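Local structure of Sodium/calcium exchanger regulatory protein 1 (Loligo pealei, 3PPT) at residues Glu72-Gly75 with Asp76-Ile80. The protein binds fatty acids such as palmitoleate, and possibly transports them, inside its beta-barrel and, when phosphorylated, stimulates the Na(+)/Ca(2+) exchanger of squid optic nerve. Residues are numbered along the deposited sequence; the frame is centred on the assembly and turned at random. Where two conformers were deposited one is given.
Sequences ETTG and DGRKI. With PAM (palmitoleic acid), chain B.
T74 meets D76, R78 and I80 in the loop of the beta hairpin formed by strands 70-73 and 79-87 of the fatty-acid-binding barrel; a type I turn, T74 to G77, reverses the chain. T74 CB lies 3.4 Å from D76 OD1 and close to R78 NH2. T74 OG1, set between backbone N and carbonyl carbon (chi1 66°), reaches across the loop: it accepts the N-H of R78 and donates to D76 OD1 (2.7 Å), arriving from above the carboxylate plane. The same oxygen sits 3.2 Å over one face of the R78 guanidinium, toward its rim. T74 CG2 touches I80 CD1 (3.6 Å) as well as R78 NH2; I80 CD1 also packs beside the extended side chain of E72, whose OE1 is hydrogen-bonded to T82, Q93 and Q95. G75, D76 and R78 line the palmitoleic acid pocket, D76 OD1 lying 3.6 Å from ligand C8, and V23 of helix 16-23 touches both charged side chains. R78 grips D76 side-on, on syn lone pairs: D76 OD1 thus accepts from both T74 OG1 and R78 NH2, while D76 OD2 takes R78 NE at 2.7 Å, in the guanidinium plane.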
ATOM      1  N   GLU A  72     -12.414   3.770  -1.615  1.00 15.57           N
ATOM      2  CA  GLU A  72     -11.493   3.197  -0.643  1.00 14.32           C
ATOM      3  C   GLU A  72     -11.506   4.031   0.633  1.00 14.26           C
ATOM      4  O   GLU A  72     -11.602   5.255   0.587  1.00 16.01           O
ATOM      5  CB  GLU A  72     -10.060   3.130  -1.225  1.00 14.13           C
ATOM      6  CG  GLU A  72      -9.002   2.586  -0.254  1.00 13.46           C
ATOM      7  CD  GLU A  72      -7.570   2.551  -0.807  1.00 13.48           C
ATOM      8  OE1 GLU A  72      -7.321   2.979  -1.954  1.00 13.75           O
ATOM      9  OE2 GLU A  72      -6.678   2.086  -0.068  1.00 14.15           O
ATOM     10  N   THR A  73     -11.438   3.353   1.774  0.74 14.63           N
ATOM     11  CA  THR A  73     -11.178   4.025   3.032  0.74 15.18           C
ATOM     12  C   THR A  73      -9.810   3.565   3.503  0.74 14.16           C
ATOM     13  O   THR A  73      -9.570   2.369   3.669  0.74 14.50           O
ATOM     14  CB  THR A  73     -12.248   3.717   4.091  0.74 16.73           C
ATOM     15  OG1 THR A  73     -13.538   4.069   3.572  0.74 16.78           O
ATOM     16  CG2 THR A  73     -11.988   4.523   5.358  0.74 17.70           C
ATOM     17  N   THR A  74      -8.899   4.512   3.693  1.00 12.98           N
ATOM     18  CA  THR A  74      -7.537   4.162   4.074  1.00 12.38           C
ATOM     19  C   THR A  74      -7.463   3.703   5.526  1.00 12.35           C
ATOM     20  O   THR A  74      -8.414   3.883   6.295  1.00 13.37           O
ATOM     21  CB  THR A  74      -6.580   5.341   3.868  1.00 12.42           C
ATOM     22  OG1 THR A  74      -6.923   6.397   4.773  1.00 12.73           O
ATOM     23  CG2 THR A  74      -6.653   5.844   2.434  1.00 13.92           C
ATOM     24  N   GLY A  75      -6.320   3.135   5.906  1.00 12.15           N
ATOM     25  CA  GLY A  75      -6.141   2.634   7.255  1.00 12.73           C
ATOM     26  C   GLY A  75      -6.345   3.680   8.327  1.00 12.89           C
ATOM     27  O   GLY A  75      -6.817   3.368   9.419  1.00 13.80           O
ATOM     28  N   ASP A  76      -5.976   4.918   8.016  1.00 12.28           N
ATOM     29  CA  ASP A  76      -6.134   6.027   8.945  1.00 12.69           C
ATOM     30  C   ASP A  76      -7.506   6.690   8.847  1.00 12.86           C
ATOM     31  O   ASP A  76      -7.794   7.619   9.600  1.00 14.93           O
ATOM     32  CB  ASP A  76      -5.021   7.062   8.761  1.00 13.01           C
ATOM     33  CG  ASP A  76      -4.959   7.625   7.348  1.00 12.77           C
ATOM     34  OD1 ASP A  76      -4.860   6.832   6.379  1.00 12.60           O
ATOM     35  OD2 ASP A  76      -4.996   8.874   7.197  1.00 13.77           O
ATOM     36  N   GLY A  77      -8.342   6.230   7.917  1.00 12.94           N
ATOM     37  CA  GLY A  77      -9.731   6.648   7.849  1.00 14.24           C
ATOM     38  C   GLY A  77     -10.112   7.680   6.805  1.00 15.29           C
ATOM     39  O   GLY A  77     -11.199   8.239   6.879  1.00 16.70           O
ATOM     40  N   ARG A  78      -9.250   7.928   5.824  1.00 14.74           N
ATOM     41  CA  ARG A  78      -9.586   8.888   4.773  1.00 14.81           C
ATOM     42  C   ARG A  78     -10.443   8.229   3.700  1.00 15.56           C
ATOM     43  O   ARG A  78     -10.148   7.127   3.250  1.00 15.83           O
ATOM     44  CB  ARG A  78      -8.321   9.476   4.143  1.00 14.91           C
ATOM     45  CG  ARG A  78      -7.577  10.431   5.049  1.00 14.86           C
ATOM     46  CD  ARG A  78      -6.216  10.784   4.492  1.00 13.82           C
ATOM     47  NE  ARG A  78      -5.322   9.634   4.577  1.00 13.23           N
ATOM     48  CZ  ARG A  78      -4.726   9.035   3.550  1.00 13.15           C
ATOM     49  NH1 ARG A  78      -4.873   9.489   2.306  1.00 14.06           N
ATOM     50  NH2 ARG A  78      -3.952   7.987   3.782  1.00 13.04           N
ATOM     51  N   LYS A  79     -11.494   8.916   3.272  1.00 17.01           N
ATOM     52  CA  LYS A  79     -12.341   8.426   2.197  1.00 18.51           C
ATOM     53  C   LYS A  79     -11.802   8.960   0.881  1.00 18.00           C
ATOM     54  O   LYS A  79     -11.687  10.174   0.698  1.00 20.46           O
ATOM     55  CB  LYS A  79     -13.785   8.896   2.397  1.00 21.58           C
ATOM     56  CG  LYS A  79     -14.347   8.555   3.760  1.00 24.90           C
ATOM     57  CD  LYS A  79     -14.502   7.055   3.932  1.00 27.62           C
ATOM     58  CE  LYS A  79     -15.381   6.729   5.136  1.00 29.60           C
ATOM     59  NZ  LYS A  79     -15.670   5.272   5.253  1.00 30.89           N
ATOM     60  N   ILE A  80     -11.463   8.054  -0.028  1.00 15.84           N
ATOM     61  CA  ILE A  80     -10.847   8.440  -1.286  1.00 15.46           C
ATOM     62  C   ILE A  80     -11.428   7.644  -2.452  1.00 14.23           C
ATOM     63  O   ILE A  80     -12.143   6.658  -2.255  1.00 15.13           O
ATOM     64  CB  ILE A  80      -9.316   8.216  -1.243  1.00 16.21           C
ATOM     65  CG1 ILE A  80      -9.015   6.766  -0.860  1.00 16.05           C
ATOM     66  CG2 ILE A  80      -8.638   9.166  -0.255  1.00 17.71           C
ATOM     67  CD1 ILE A  80      -7.579   6.405  -0.960  1.00 16.45           C
TER
HETATM   68  C1  PAM B 500       2.160   0.057   3.986  0.84 11.82           C
HETATM   69  O1  PAM B 500       1.344  -0.734   3.448  0.84 12.15           O
HETATM   70  O2  PAM B 500       3.294  -0.326   4.360  0.84 11.73           O
HETATM   71  C2  PAM B 500       1.790   1.516   4.198  0.84 13.31           C
HETATM   72  C3  PAM B 500       0.318   1.818   3.955  0.84 14.01           C
HETATM   73  C4  PAM B 500       0.008   3.284   4.249  0.84 14.65           C
HETATM   74  C5  PAM B 500      -1.495   3.539   4.153  0.84 14.94           C
HETATM   75  C6  PAM B 500      -1.910   4.987   4.395  0.84 15.25           C
HETATM   76  C7  PAM B 500      -1.440   5.513   5.746  1.00 16.75           C
HETATM   77  C8  PAM B 500      -2.040   4.709   6.891  1.00 18.51           C
HETATM   78  C9  PAM B 500      -1.526   5.233   8.208  1.00 19.64           C
HETATM   79  C10 PAM B 500      -1.887   4.691   9.373  0.84 20.46           C
HETATM   80  C11 PAM B 500      -2.829   3.515   9.460  0.84 22.76           C
HETATM   81  C12 PAM B 500      -2.121   2.356  10.146  0.84 24.76           C
HETATM   82  C13 PAM B 500      -1.744   1.259   9.165  0.84 26.38           C
HETATM   83  C14 PAM B 500      -2.977   0.479   8.729  0.84 26.53           C
HETATM   84  C15 PAM B 500      -2.568  -0.689   7.843  0.84 26.10           C
HETATM   85  C16 PAM B 500      -3.352  -1.933   8.185  0.84 25.12           C